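PDB 5FP2: ferric enterobactin receptor PIRA from Pseudomonas aeruginosa, which probably takes up ferric enterobactin, and siderophore-drug conjugates, across the outer membrane by TonB-dependent transport. Local coordinates for residues S346-Y351 with E378-P383. Sequence-based numbering, arbitrary orientation.
Sequences SKLENY and ETLNDP
Lys347 pairs with Asn381 and Glu349 with Thr379 as antiparallel hydrogen-bonded pairs, the short strand axes running at 170° to each other and approaching to 4.7 Å. Lys347 N donates to Asn381 O and Asn381 N to Lys347 O, both at 2.8 Å. The non-hydrogen-bonded pairs Leu348–Leu380 and Asn350–Glu378 alternate with them and send their side chains to the other face of the sheet.

Thr379 adds a side-chain bond to this backbone pattern. Its OG1 is turned between its own backbone N and carbonyl carbon (chi1 56°), which carries the hydroxyl to the neighbouring strand, where it donates to Glu349 O at 3.2 Å. That carbonyl therefore accepts two bonds from one residue, since Thr379 N also donates to it. The same hydroxyl lies against the start of the Glu349 side chain, at CB and CG.

On the opposite face, Leu348 and Leu380 slant across one another and meet through their CD1 methyls, 4.0 Å apart. Beside them Asn350 and Glu378 run alongside each other in the same direction, their amide and carboxylate planes 63° apart, with Asn350 OD1 against the CB and CG of Glu378. Near the end of the pairing, Ser346 CB lies beside the carboxylate of Asp382, whose OD2 is hydrogen-bonded to Tyr476 OH.

The two strands, 345-361 and 367-381, form a hairpin of the 22-stranded barrel characteristic of TonB-dependent receptors. Strand 309-323 continues the sheet beyond Leu348 through Thr320, while strand 408-423 joins the other flank, where Glu378 bonds through its backbone to Ala411.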
ATOM      1  N   SER A 346       0.973  26.580   0.461  1.00152.65           N
ATOM      2  CA  SER A 346       1.552  25.911   1.623  1.00150.49           C
ATOM      3  C   SER A 346       2.572  24.876   1.182  1.00146.32           C
ATOM      4  O   SER A 346       2.365  24.195   0.184  1.00144.55           O
ATOM      5  CB  SER A 346       0.452  25.243   2.438  1.00150.64           C
ATOM      6  OG  SER A 346      -0.337  24.424   1.599  1.00149.37           O
ATOM      7  N   LYS A 347       3.697  24.804   1.886  1.00145.09           N
ATOM      8  CA  LYS A 347       4.780  23.909   1.499  1.00141.62           C
ATOM      9  C   LYS A 347       5.125  22.982   2.644  1.00139.63           C
ATOM     10  O   LYS A 347       5.210  23.405   3.793  1.00141.04           O
ATOM     11  CB  LYS A 347       6.029  24.691   1.086  1.00142.14           C
ATOM     12  CG  LYS A 347       7.246  23.828   0.754  1.00139.00           C
ATOM     13  CD  LYS A 347       8.390  24.661   0.181  1.00139.93           C
ATOM     14  CE  LYS A 347       9.232  23.889  -0.834  1.00137.35           C
ATOM     15  NZ  LYS A 347       9.829  24.769  -1.891  1.00138.77           N
ATOM     16  N   LEU A 348       5.381  21.727   2.296  1.00136.52           N
ATOM     17  CA  LEU A 348       5.654  20.670   3.260  1.00134.55           C
ATOM     18  C   LEU A 348       6.925  19.978   2.792  1.00132.03           C
ATOM     19  O   LEU A 348       7.084  19.730   1.596  1.00131.00           O
ATOM     20  CB  LEU A 348       4.504  19.653   3.292  1.00133.61           C
ATOM     21  CG  LEU A 348       4.698  18.431   4.210  1.00131.63           C
ATOM     22  CD1 LEU A 348       4.650  18.790   5.690  1.00133.08           C
ATOM     23  CD2 LEU A 348       3.681  17.334   3.921  1.00130.57           C
ATOM     24  N   GLU A 349       7.799  19.613   3.726  1.00131.20           N
ATOM     25  CA  GLU A 349       9.029  18.911   3.369  1.00129.15           C
ATOM     26  C   GLU A 349       9.488  17.877   4.377  1.00127.71           C
ATOM     27  O   GLU A 349       9.632  18.185   5.562  1.00128.75           O
ATOM     28  CB  GLU A 349      10.147  19.915   3.221  1.00130.37           C
ATOM     29  CG  GLU A 349       9.629  21.267   2.797  1.00132.93           C
ATOM     30  CD  GLU A 349      10.739  22.202   2.497  1.00134.21           C
ATOM     31  OE1 GLU A 349      11.893  21.827   2.786  1.00133.23           O
ATOM     32  OE2 GLU A 349      10.436  23.279   1.962  1.00136.36           O
ATOM     33  N   ASN A 350       9.911  16.726   3.860  1.00125.57           N
ATOM     34  CA  ASN A 350      10.414  15.640   4.687  1.00124.30           C
ATOM     35  C   ASN A 350      11.859  15.295   4.422  1.00123.47           C
ATOM     36  O   ASN A 350      12.223  14.980   3.299  1.00122.57           O
ATOM     37  CB  ASN A 350       9.584  14.382   4.462  1.00122.85           C
ATOM     38  CG  ASN A 350       8.311  14.398   5.261  1.00123.72           C
ATOM     39  OD1 ASN A 350       8.317  14.144   6.472  1.00124.05           O
ATOM     40  ND2 ASN A 350       7.227  14.813   4.617  1.00124.47           N
ATOM     41  N   TYR A 351      12.627  15.167   5.492  1.00123.79           N
ATOM     42  CA  TYR A 351      13.925  14.543   5.404  1.00123.07           C
ATOM     43  C   TYR A 351      13.862  13.206   6.127  1.00122.03           C
ATOM     44  O   TYR A 351      13.298  13.129   7.201  1.00122.48           O
ATOM     45  CB  TYR A 351      14.984  15.468   6.026  1.00124.64           C
ATOM     46  CG  TYR A 351      14.878  16.907   5.550  1.00126.22           C
ATOM     47  CD1 TYR A 351      13.890  17.758   6.041  1.00127.60           C
ATOM     48  CD2 TYR A 351      15.710  17.386   4.558  1.00126.55           C
ATOM     49  CE1 TYR A 351      13.754  19.051   5.573  1.00129.36           C
ATOM     50  CE2 TYR A 351      15.583  18.675   4.086  1.00128.19           C
ATOM     51  CZ  TYR A 351      14.596  19.495   4.587  1.00129.61           C
ATOM     52  OH  TYR A 351      14.507  20.795   4.137  1.00131.63           O
ATOM     53  N   GLU A 378      10.053  16.596   9.525  1.00128.63           N
ATOM     54  CA  GLU A 378       9.048  17.172   8.641  1.00129.25           C
ATOM     55  C   GLU A 378       8.791  18.621   8.994  1.00131.98           C
ATOM     56  O   GLU A 378       8.708  18.977  10.169  1.00133.51           O
ATOM     57  CB  GLU A 378       7.744  16.411   8.722  1.00128.78           C
ATOM     58  CG  GLU A 378       7.867  15.048   9.373  1.00127.24           C
ATOM     59  CD  GLU A 378       6.519  14.517   9.778  1.00127.57           C
ATOM     60  OE1 GLU A 378       5.948  15.067  10.751  1.00129.42           O
ATOM     61  OE2 GLU A 378       5.992  13.658   9.026  1.00126.29           O
ATOM     62  N   THR A 379       8.747  19.463   7.966  1.00132.78           N
ATOM     63  CA  THR A 379       8.542  20.886   8.146  1.00135.70           C
ATOM     64  C   THR A 379       7.304  21.310   7.373  1.00136.82           C
ATOM     65  O   THR A 379       7.064  20.839   6.268  1.00135.35           O
ATOM     66  CB  THR A 379       9.727  21.670   7.590  1.00136.29           C
ATOM     67  OG1 THR A 379       9.908  21.295   6.220  1.00134.60           O
ATOM     68  CG2 THR A 379      10.999  21.358   8.364  1.00135.69           C
ATOM     69  N   LEU A 380       6.551  22.244   7.941  1.00139.71           N
ATOM     70  CA  LEU A 380       5.362  22.763   7.292  1.00141.44           C
ATOM     71  C   LEU A 380       5.339  24.283   7.328  1.00145.03           C
ATOM     72  O   LEU A 380       5.431  24.892   8.396  1.00147.18           O
ATOM     73  CB  LEU A 380       4.112  22.232   7.980  1.00141.94           C
ATOM     74  CG  LEU A 380       2.816  22.814   7.412  1.00144.30           C
ATOM     75  CD1 LEU A 380       2.425  22.060   6.152  1.00142.27           C
ATOM     76  CD2 LEU A 380       1.701  22.778   8.440  1.00146.30           C
ATOM     77  N   ASN A 381       5.146  24.882   6.158  1.00145.94           N
ATOM     78  CA  ASN A 381       4.951  26.310   6.061  1.00149.73           C
ATOM     79  C   ASN A 381       3.637  26.632   5.363  1.00151.62           C
ATOM     80  O   ASN A 381       3.412  26.212   4.233  1.00150.13           O
ATOM     81  CB  ASN A 381       6.114  26.931   5.301  1.00149.78           C
ATOM     82  CG  ASN A 381       6.035  28.441   5.253  1.00154.00           C
ATOM     83  OD1 ASN A 381       5.461  29.080   6.138  1.00156.97           O
ATOM     84  ND2 ASN A 381       6.605  29.017   4.211  1.00154.51           N
ATOM     85  N   ASP A 382       2.772  27.363   6.060  1.00155.12           N
ATOM     86  CA  ASP A 382       1.418  27.644   5.590  1.00157.46           C
ATOM     87  C   ASP A 382       0.910  28.884   6.328  1.00162.32           C
ATOM     88  O   ASP A 382       0.638  28.828   7.529  1.00163.38           O
ATOM     89  CB  ASP A 382       0.498  26.440   5.868  1.00155.59           C
ATOM     90  CG  ASP A 382      -0.919  26.636   5.343  1.00158.02           C
ATOM     91  OD1 ASP A 382      -1.377  27.797   5.245  1.00162.06           O
ATOM     92  OD2 ASP A 382      -1.576  25.615   5.039  1.00156.12           O
ATOM     93  N   PRO A 383       0.870  30.031   5.634  1.00165.47           N
ATOM     94  CA  PRO A 383       0.383  31.247   6.281  1.00170.57           C
ATOM     95  C   PRO A 383      -1.139  31.366   6.301  1.00173.54           C
ATOM     96  O   PRO A 383      -1.661  32.480   6.282  1.00178.26           O
ATOM     97  CB  PRO A 383       0.965  32.372   5.417  1.00172.85           C
ATOM     98  CG  PRO A 383       2.095  31.755   4.674  1.00168.63           C
ATOM     99  CD  PRO A 383       1.697  30.330   4.455  1.00164.47           C
TER